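Local structure of ABC transporter periplasmic peptide-binding protein (Pseudoalteromonas, 4QFL) at residues T49-D54 with V381-N386; Y412-F417 with V429-A434; I519-G522 with A526-L529. The protein binds dipeptides in the periplasm, here Ala-Phe, probably for delivery to an ABC transporter that imports them. One frame throughout, in Å; residues are numbered along the deposited sequence.

Contact 1: residues T49-D54 with V381-N386; sequences TGSTID and VSRIYN. With PHE (phenylalanine), chain D.
Two side chains converge on oxygen O of the bound phenylalanine: Tyr385 OH bonds to it at 2.6 Å, and Arg383 NE donates to it at 3.0 Å along a fairly straight N-H (163°). Arg383 NH2 reaches the other carboxylate oxygen, OXT, at 3.0 Å and adds a weak, longer bond to O, with the carboxylate carbon lying in the guanidinium plane at its edge. Across the site, Gly50 N at the start of helix 50-60 gives OXT a second donor at 2.8 Å; a CB on this residue would clash with that same oxygen. Ser51 OG sits over one guanidinium face, 3.7 Å from Arg383 NH2, and a water links Asp54 OD2 to NH2. Bends at chi2 and chi3 (-61° and -56°) fold the arginine chain back, setting NE and NH2 against the ligand while NH1 forms a salt bridge with Glu36. A leucine here would probably leave the ligand carboxylate without its positive partner and Glu36 without its salt bridge. The guanidinium, the tyrosine hydroxyl and the helix-start N-H together form the subsite for the dipeptide's C-terminal carboxylate, in the ligand pocket of this family 5 solute-binding protein.

Contact 2: residues Y412-F417 with V429-A434; sequences YEWNTF and VLLGWA. With ALA (alanine), chain C; PHE (phenylalanine), chain D.
Trp414 and Phe417 are the residues through which helix 414-422 meets strand 428-434, and Glu413, just ahead of them, caps the helix. From the N-cap position, Glu413 OE1 takes both Thr416 N (2.6 Å) and the Thr416 hydroxyl OG1, while OE2 accepts from Asn415 N, approached from above the carboxylate plane. Two N-H groups of the first turn are satisfied in this way.

With CG anti to the backbone N (chi1 -178°), Trp414 sends its indole along to the ligand instead of straight at the strand. Its six-membered ring comes up edge-on: CH2 meets Leu431 CD2 at 4.2 Å, and CZ2 lies 3.9 Å from CB of the bound phenylalanine, whose carboxylate carbon is in the plane of the indole. At the other end of the ring system NE1 makes a weak hydrogen bond to Ser51. The same Leu431 CD2 touches the ligand ring at CD1, 3.6 Å away, so this one methyl touches both the tryptophan and the ligand ring. One turn on, Phe417 brings CZ to within 3.7 Å of Val429 CG2; the two side chains meet at a slant, a purely apolar contact.

Farther along the strand the peptide is held by backbone. Ala434 N donates to O of the bound alanine at 2.8 Å (162°), and Ala434 O accepts from the alanine N, which also sits over one face of the Trp433 indole and bonds to Asp436. Helix and strand thus form adjoining walls of the dipeptide pocket, with the strand pairing to the N-terminal residue much as to another strand, as in other periplasmic peptide-binding proteins.

Contact 3: residues I519-G522 with A526-L529; sequences ITLG and AISL
Leu521 and Ile527 lie side by side and point the same way across a small antiparallel beta bridge, in which residues 519-522 and 526-529 form the two arms of a loop close to the C-terminus. Their touching atoms are Leu521 CD2 and Ile527 CG1, 4.0 Å apart. Ile519 and Leu529 meet differently: they run at an angle to each other, and Ile519 CG2 presses on Leu529 CD2 at 3.4 Å, tighter than usual for two methyls. Ile519 also has an off-staggered chi1, 31°. These four aliphatic groups share one face of the pair. On this face Ile527 packs on Arg508 and Gln510 of strand 500-513, and both Ile527 and Leu529 reach Tyr33 of strand 30-35.

Thr520 and Ser528 occupy the other face. Thr520 OG1 is tucked between its own N and carbonyl carbon (chi1 58°), which places it over Ser528 CB at 3.4 Å. Ser528 OG, anti to its own N, bonds to Ala530 N and lies 4.1 Å from Thr520 OG1.

Thr520 and Ser528 are also the hydrogen-bonded pair of the bridge. One of their two bonds, Thr520 N to Ser528 O, is long and weak; the other, Ser528 N to Thr520 O, spans 3.2 Å with an N-H...O angle of 164°.

In the fold
Contacts 1 and 2 are both buried and share the bound phenylalanine, but they hold it by different chemistry: contact 1 meets its carboxylate with a guanidinium, a tyrosine hydroxyl and a backbone N-H, contact 2 lines its side chain with Leu431 and Trp414 and binds the neighbouring alanine by backbone. They also touch directly, where Tyr385 packs against the strand at Leu431 and Gly432. Contact 3 lies farther out, partly buried, and joins two arms of one loop by backbone pairing and aliphatic packing. Asp54, on the helix of contact 1, probably links contacts 1 and 3 through a hydrogen bond from Ile527 N. Contacts 2 and 3 do not touch; their nearest atoms are about 7 Å apart.

Contact 1: residues T49-D54 with V381-N386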
loop_
_atom_site.group_PDB
_atom_site.type_symbol
_atom_site.label_atom_id
_atom_site.label_comp_id
_atom_site.label_asym_id
_atom_site.label_seq_id
_atom_site.Cartn_x
_atom_site.Cartn_y
_atom_site.Cartn_z
ATOM N N THR A 49 1.878 -4.489 -2.204
ATOM C CA THR A 49 1.229 -5.186 -1.099
ATOM C C THR A 49 1.857 -4.880 0.247
ATOM O O THR A 49 3.020 -5.159 0.473
ATOM C CB THR A 49 1.240 -6.689 -1.303
ATOM O OG1 THR A 49 0.486 -6.988 -2.483
ATOM C CG2 THR A 49 0.615 -7.375 -0.096
ATOM N N GLY A 50 1.065 -4.317 1.147
ATOM C CA GLY A 50 1.573 -3.857 2.430
ATOM C C GLY A 50 2.257 -4.929 3.260
ATOM O O GLY A 50 3.227 -4.647 3.959
ATOM N N SER A 51 1.745 -6.155 3.178
ATOM C CA SER A 51 2.298 -7.280 3.912
ATOM C C SER A 51 3.771 -7.464 3.592
ATOM O O SER A 51 4.569 -7.728 4.474
ATOM C CB SER A 51 1.542 -8.545 3.540
ATOM O OG SER A 51 0.169 -8.262 3.444
ATOM N N THR A 52 4.125 -7.326 2.320
ATOM C CA THR A 52 5.509 -7.461 1.903
ATOM C C THR A 52 6.327 -6.261 2.317
ATOM O O THR A 52 7.415 -6.408 2.858
ATOM C CB THR A 52 5.625 -7.640 0.396
ATOM O OG1 THR A 52 4.975 -8.856 0.020
ATOM C CG2 THR A 52 7.085 -7.723 -0.018
ATOM N N ILE A 53 5.800 -5.069 2.063
ATOM C CA ILE A 53 6.507 -3.831 2.394
ATOM C C ILE A 53 6.751 -3.690 3.899
ATOM O O ILE A 53 7.793 -3.182 4.329
ATOM C CB ILE A 53 5.747 -2.590 1.864
ATOM C CG1 ILE A 53 5.586 -2.673 0.342
ATOM C CG2 ILE A 53 6.470 -1.325 2.250
ATOM C CD1 ILE A 53 6.891 -2.866 -0.408
ATOM N N ASP A 54 5.792 -4.145 4.698
ATOM C CA ASP A 54 5.921 -4.061 6.144
ATOM C C ASP A 54 7.152 -4.831 6.589
ATOM O O ASP A 54 7.785 -4.464 7.573
ATOM C CB ASP A 54 4.673 -4.591 6.852
ATOM C CG ASP A 54 3.583 -3.531 7.000
ATOM O OD1 ASP A 54 3.852 -2.351 6.700
ATOM O OD2 ASP A 54 2.458 -3.871 7.431
ATOM N N VAL A 381 -7.036 -12.050 5.054
ATOM C CA VAL A 381 -6.303 -11.517 6.197
ATOM C C VAL A 381 -6.852 -10.149 6.593
ATOM O O VAL A 381 -7.453 -9.445 5.780
ATOM C CB VAL A 381 -4.820 -11.360 5.866
ATOM C CG1 VAL A 381 -4.134 -12.712 5.816
ATOM C CG2 VAL A 381 -4.668 -10.635 4.544
ATOM N N SER A 382 -6.622 -9.770 7.847
ATOM C CA SER A 382 -7.026 -8.461 8.362
ATOM C C SER A 382 -6.170 -7.328 7.776
ATOM O O SER A 382 -4.947 -7.456 7.692
ATOM C CB SER A 382 -6.902 -8.457 9.890
ATOM O OG SER A 382 -7.198 -7.177 10.415
ATOM N N ARG A 383 -6.814 -6.237 7.355
ATOM C CA ARG A 383 -6.105 -5.043 6.885
ATOM C C ARG A 383 -6.625 -3.863 7.682
ATOM O O ARG A 383 -7.701 -3.938 8.282
ATOM C CB ARG A 383 -6.363 -4.770 5.395
ATOM C CG ARG A 383 -6.445 -5.994 4.502
ATOM C CD ARG A 383 -5.155 -6.783 4.506
ATOM N NE ARG A 383 -3.996 -5.982 4.134
ATOM C CZ ARG A 383 -2.814 -6.036 4.752
ATOM N NH1 ARG A 383 -2.626 -6.836 5.798
ATOM N NH2 ARG A 383 -1.814 -5.272 4.334
ATOM N N ILE A 384 -5.879 -2.769 7.682
ATOM C CA ILE A 384 -6.314 -1.582 8.396
ATOM C C ILE A 384 -7.715 -1.180 7.967
ATOM O O ILE A 384 -8.556 -0.848 8.800
ATOM C CB ILE A 384 -5.381 -0.409 8.129
ATOM C CG1 ILE A 384 -3.968 -0.749 8.590
ATOM C CG2 ILE A 384 -5.885 0.845 8.841
ATOM C CD1 ILE A 384 -2.946 0.265 8.150
ATOM N N TYR A 385 -7.963 -1.198 6.666
ATOM C CA TYR A 385 -9.231 -0.713 6.142
ATOM C C TYR A 385 -10.365 -1.733 6.233
ATOM O O TYR A 385 -11.512 -1.409 5.964
ATOM C CB TYR A 385 -9.056 -0.229 4.708
ATOM C CG TYR A 385 -8.309 -1.196 3.824
ATOM C CD1 TYR A 385 -8.976 -2.220 3.171
ATOM C CD2 TYR A 385 -6.940 -1.087 3.647
ATOM C CE1 TYR A 385 -8.302 -3.106 2.358
ATOM C CE2 TYR A 385 -6.256 -1.974 2.839
ATOM C CZ TYR A 385 -6.943 -2.979 2.193
ATOM O OH TYR A 385 -6.275 -3.863 1.384
ATOM N N ASN A 386 -10.042 -2.961 6.615
ATOM C CA ASN A 386 -11.052 -4.005 6.732
ATOM C C ASN A 386 -10.576 -5.192 7.563
ATOM O O ASN A 386 -9.891 -6.075 7.060
ATOM C CB ASN A 386 -11.524 -4.474 5.353
ATOM C CG ASN A 386 -12.741 -5.372 5.435
ATOM O OD1 ASN A 386 -13.023 -5.956 6.476
ATOM N ND2 ASN A 386 -13.467 -5.480 4.336
HETATM N N PHE D . -1.935 -2.234 -0.507
HETATM C CA PHE D . -3.023 -3.135 -0.146
HETATM C C PHE D . -2.804 -3.672 1.250
HETATM O O PHE D . -3.755 -3.893 1.992
HETATM C CB PHE D . -3.078 -4.314 -1.112
HETATM C CG PHE D . -3.564 -3.959 -2.473
HETATM C CD1 PHE D . -4.715 -3.206 -2.639
HETATM C CD2 PHE D . -2.879 -4.382 -3.589
HETATM C CE1 PHE D . -5.175 -2.888 -3.887
HETATM C CE2 PHE D . -3.332 -4.069 -4.844
HETATM C CZ PHE D . -4.480 -3.318 -4.998
HETATM O OXT PHE D . -1.666 -3.902 1.659
HETATM O O HOH W 1 0.322 -4.748 5.999
#

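Contact 2: residues Y412-F417 with V429-A434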
loop_
_atom_site.group_PDB
_atom_site.type_symbol
_atom_site.label_atom_id
_atom_site.label_comp_id
_atom_site.label_asym_id
_atom_site.label_seq_id
_atom_site.Cartn_x
_atom_site.Cartn_y
_atom_site.Cartn_z
ATOM N N TYR A 412 -8.996 -16.606 -1.404
ATOM C CA TYR A 412 -7.742 -17.321 -1.629
ATOM C C TYR A 412 -6.638 -16.691 -0.789
ATOM O O TYR A 412 -6.793 -15.580 -0.292
ATOM C CB TYR A 412 -7.329 -17.281 -3.106
ATOM C CG TYR A 412 -8.327 -17.866 -4.090
ATOM C CD1 TYR A 412 -8.358 -19.221 -4.353
ATOM C CD2 TYR A 412 -9.219 -17.053 -4.762
ATOM C CE1 TYR A 412 -9.273 -19.759 -5.250
ATOM C CE2 TYR A 412 -10.134 -17.574 -5.662
ATOM C CZ TYR A 412 -10.161 -18.926 -5.902
ATOM O OH TYR A 412 -11.072 -19.442 -6.800
ATOM N N GLU A 413 -5.529 -17.407 -0.640
ATOM C CA GLU A 413 -4.317 -16.876 -0.015
ATOM C C GLU A 413 -4.081 -15.426 -0.463
ATOM O O GLU A 413 -4.256 -15.093 -1.641
ATOM C CB GLU A 413 -3.111 -17.785 -0.343
ATOM C CG GLU A 413 -1.757 -17.351 0.238
ATOM C CD GLU A 413 -1.096 -16.258 -0.572
ATOM O OE1 GLU A 413 -1.240 -16.276 -1.811
ATOM O OE2 GLU A 413 -0.444 -15.376 0.024
ATOM N N TRP A 414 -3.688 -14.576 0.484
ATOM C CA TRP A 414 -3.573 -13.130 0.273
ATOM C C TRP A 414 -2.886 -12.736 -1.016
ATOM O O TRP A 414 -3.469 -12.018 -1.824
ATOM C CB TRP A 414 -2.865 -12.494 1.459
ATOM C CG TRP A 414 -2.702 -10.988 1.452
ATOM C CD1 TRP A 414 -1.606 -10.306 1.882
ATOM C CD2 TRP A 414 -3.659 -9.986 1.054
ATOM N NE1 TRP A 414 -1.806 -8.958 1.770
ATOM C CE2 TRP A 414 -3.054 -8.728 1.267
ATOM C CE3 TRP A 414 -4.954 -10.029 0.535
ATOM C CZ2 TRP A 414 -3.701 -7.521 0.983
ATOM C CZ3 TRP A 414 -5.595 -8.830 0.249
ATOM C CH2 TRP A 414 -4.963 -7.590 0.475
ATOM N N ASN A 415 -1.654 -13.195 -1.217
ATOM C CA ASN A 415 -0.917 -12.839 -2.433
ATOM C C ASN A 415 -1.553 -13.384 -3.721
ATOM O O ASN A 415 -1.566 -12.714 -4.751
ATOM C CB ASN A 415 0.550 -13.279 -2.338
ATOM C CG ASN A 415 1.319 -12.550 -1.233
ATOM O OD1 ASN A 415 1.168 -11.340 -1.028
ATOM N ND2 ASN A 415 2.142 -13.293 -0.518
ATOM N N THR A 416 -2.080 -14.603 -3.657
ATOM C CA THR A 416 -2.816 -15.197 -4.764
ATOM C C THR A 416 -4.040 -14.361 -5.086
ATOM O O THR A 416 -4.348 -14.096 -6.245
ATOM C CB THR A 416 -3.307 -16.605 -4.384
ATOM O OG1 THR A 416 -2.189 -17.437 -4.056
ATOM C CG2 THR A 416 -4.087 -17.230 -5.537
ATOM N N PHE A 417 -4.738 -13.970 -4.032
ATOM C CA PHE A 417 -5.930 -13.141 -4.105
ATOM C C PHE A 417 -5.674 -11.872 -4.906
ATOM O O PHE A 417 -6.410 -11.553 -5.851
ATOM C CB PHE A 417 -6.341 -12.781 -2.679
ATOM C CG PHE A 417 -7.653 -12.079 -2.573
ATOM C CD1 PHE A 417 -8.833 -12.795 -2.597
ATOM C CD2 PHE A 417 -7.708 -10.708 -2.401
ATOM C CE1 PHE A 417 -10.044 -12.154 -2.474
ATOM C CE2 PHE A 417 -8.912 -10.064 -2.278
ATOM C CZ PHE A 417 -10.087 -10.789 -2.314
ATOM N N VAL A 429 -15.360 -7.305 -5.327
ATOM C CA VAL A 429 -14.362 -7.627 -4.320
ATOM C C VAL A 429 -14.384 -6.611 -3.195
ATOM O O VAL A 429 -14.630 -5.419 -3.413
ATOM C CB VAL A 429 -12.943 -7.656 -4.919
ATOM C CG1 VAL A 429 -12.650 -6.344 -5.618
ATOM C CG2 VAL A 429 -11.904 -7.936 -3.837
ATOM N N LEU A 430 -14.116 -7.109 -1.996
ATOM C CA LEU A 430 -13.902 -6.275 -0.834
ATOM C C LEU A 430 -12.409 -6.046 -0.738
ATOM O O LEU A 430 -11.651 -6.969 -0.490
ATOM C CB LEU A 430 -14.393 -6.981 0.429
ATOM C CG LEU A 430 -15.893 -7.252 0.487
ATOM C CD1 LEU A 430 -16.238 -8.101 1.700
ATOM C CD2 LEU A 430 -16.672 -5.948 0.476
ATOM N N LEU A 431 -11.997 -4.808 -0.953
ATOM C CA LEU A 431 -10.594 -4.451 -0.881
ATOM C C LEU A 431 -10.479 -3.042 -0.307
ATOM O O LEU A 431 -11.355 -2.583 0.407
ATOM C CB LEU A 431 -9.950 -4.512 -2.269
ATOM C CG LEU A 431 -8.814 -5.526 -2.412
ATOM C CD1 LEU A 431 -8.484 -5.829 -3.865
ATOM C CD2 LEU A 431 -7.583 -5.069 -1.651
ATOM N N GLY A 432 -9.394 -2.355 -0.628
ATOM C CA GLY A 432 -9.223 -0.997 -0.163
ATOM C C GLY A 432 -7.808 -0.520 -0.384
ATOM O O GLY A 432 -7.075 -1.077 -1.188
ATOM N N TRP A 433 -7.429 0.520 0.340
ATOM C CA TRP A 433 -6.110 1.085 0.184
ATOM C C TRP A 433 -5.666 1.687 1.498
ATOM O O TRP A 433 -6.408 2.435 2.131
ATOM C CB TRP A 433 -6.157 2.166 -0.885
ATOM C CG TRP A 433 -4.832 2.710 -1.327
ATOM C CD1 TRP A 433 -4.364 3.983 -1.133
ATOM C CD2 TRP A 433 -3.811 2.020 -2.068
ATOM N NE1 TRP A 433 -3.121 4.119 -1.702
ATOM C CE2 TRP A 433 -2.758 2.931 -2.280
ATOM C CE3 TRP A 433 -3.685 0.723 -2.573
ATOM C CZ2 TRP A 433 -1.597 2.583 -2.971
ATOM C CZ3 TRP A 433 -2.518 0.380 -3.260
ATOM C CH2 TRP A 433 -1.499 1.298 -3.446
ATOM N N ALA A 434 -4.458 1.335 1.915
ATOM C CA ALA A 434 -3.802 2.037 2.998
ATOM C C ALA A 434 -2.814 3.066 2.418
ATOM O O ALA A 434 -1.817 2.715 1.792
ATOM C CB ALA A 434 -3.108 1.053 3.920
HETATM N N ALA C . -0.831 1.205 -0.334
HETATM C CA ALA C . -0.560 -0.230 -0.353
HETATM C C ALA C . -1.808 -1.022 0.030
HETATM O O ALA C . -2.647 -0.539 0.790
HETATM C CB ALA C . 0.603 -0.567 0.584
HETATM N N PHE D . -1.935 -2.234 -0.507
HETATM C CA PHE D . -3.023 -3.135 -0.146
HETATM C C PHE D . -2.804 -3.672 1.250
HETATM O O PHE D . -3.755 -3.893 1.992
HETATM C CB PHE D . -3.078 -4.314 -1.112
HETATM C CG PHE D . -3.564 -3.959 -2.473
HETATM C CD1 PHE D . -4.715 -3.206 -2.639
HETATM C CD2 PHE D . -2.879 -4.382 -3.589
HETATM C CE1 PHE D . -5.175 -2.888 -3.887
HETATM C CE2 PHE D . -3.332 -4.069 -4.844
HETATM C CZ PHE D . -4.480 -3.318 -4.998
HETATM O OXT PHE D . -1.666 -3.902 1.659
#

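Contact 3: residues I519-G522 with A526-L529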
loop_
_atom_site.group_PDB
_atom_site.type_symbol
_atom_site.label_atom_id
_atom_site.label_comp_id
_atom_site.label_asym_id
_atom_site.label_seq_id
_atom_site.Cartn_x
_atom_site.Cartn_y
_atom_site.Cartn_z
ATOM N N ILE A 519 8.614 1.300 18.214
ATOM C CA ILE A 519 7.952 0.851 16.995
ATOM C C ILE A 519 7.037 1.943 16.434
ATOM O O ILE A 519 6.293 2.569 17.182
ATOM C CB ILE A 519 7.154 -0.451 17.227
ATOM C CG1 ILE A 519 6.634 -0.525 18.664
ATOM C CG2 ILE A 519 8.015 -1.665 16.914
ATOM C CD1 ILE A 519 7.661 -0.995 19.668
ATOM N N THR A 520 7.107 2.168 15.118
ATOM C CA THR A 520 6.300 3.209 14.474
ATOM C C THR A 520 5.252 2.694 13.471
ATOM O O THR A 520 5.574 2.041 12.476
ATOM C CB THR A 520 7.172 4.288 13.791
ATOM O OG1 THR A 520 8.033 3.683 12.821
ATOM C CG2 THR A 520 8.017 5.033 14.818
ATOM N N LEU A 521 3.996 3.012 13.754
ATOM C CA LEU A 521 2.882 2.754 12.843
ATOM C C LEU A 521 2.607 3.903 11.859
ATOM O O LEU A 521 2.966 3.826 10.679
ATOM C CB LEU A 521 1.584 2.530 13.632
ATOM C CG LEU A 521 1.491 1.362 14.613
ATOM C CD1 LEU A 521 0.098 1.261 15.215
ATOM C CD2 LEU A 521 1.865 0.082 13.916
ATOM N N GLY A 522 1.958 4.957 12.359
ATOM C CA GLY A 522 1.707 6.162 11.585
ATOM C C GLY A 522 0.412 6.250 10.789
ATOM O O GLY A 522 -0.237 5.237 10.554
ATOM N N ALA A 526 4.299 2.225 5.430
ATOM C CA ALA A 526 4.568 0.929 6.035
ATOM C C ALA A 526 5.084 1.028 7.464
ATOM O O ALA A 526 5.577 2.065 7.897
ATOM C CB ALA A 526 5.554 0.162 5.186
ATOM N N ILE A 527 4.951 -0.078 8.188
ATOM C CA ILE A 527 5.485 -0.225 9.532
ATOM C C ILE A 527 7.010 -0.114 9.497
ATOM O O ILE A 527 7.633 -0.500 8.513
ATOM C CB ILE A 527 5.072 -1.599 10.108
ATOM C CG1 ILE A 527 3.703 -1.502 10.788
ATOM C CG2 ILE A 527 6.117 -2.122 11.057
ATOM C CD1 ILE A 527 2.788 -2.708 10.544
ATOM N N SER A 528 7.610 0.427 10.559
ATOM C CA SER A 528 9.072 0.456 10.659
ATOM C C SER A 528 9.559 -0.061 11.995
ATOM O O SER A 528 9.042 0.326 13.043
ATOM C CB SER A 528 9.627 1.859 10.419
ATOM O OG SER A 528 11.022 1.904 10.677
ATOM N N LEU A 529 10.551 -0.945 11.942
ATOM C CA LEU A 529 11.209 -1.458 13.142
ATOM C C LEU A 529 12.620 -0.901 13.253
ATOM O O LEU A 529 13.437 -1.412 14.006
ATOM C CB LEU A 529 11.262 -2.986 13.125
ATOM C CG LEU A 529 9.945 -3.760 12.997
ATOM C CD1 LEU A 529 10.212 -5.259 13.034
ATOM C CD2 LEU A 529 8.941 -3.372 14.069
#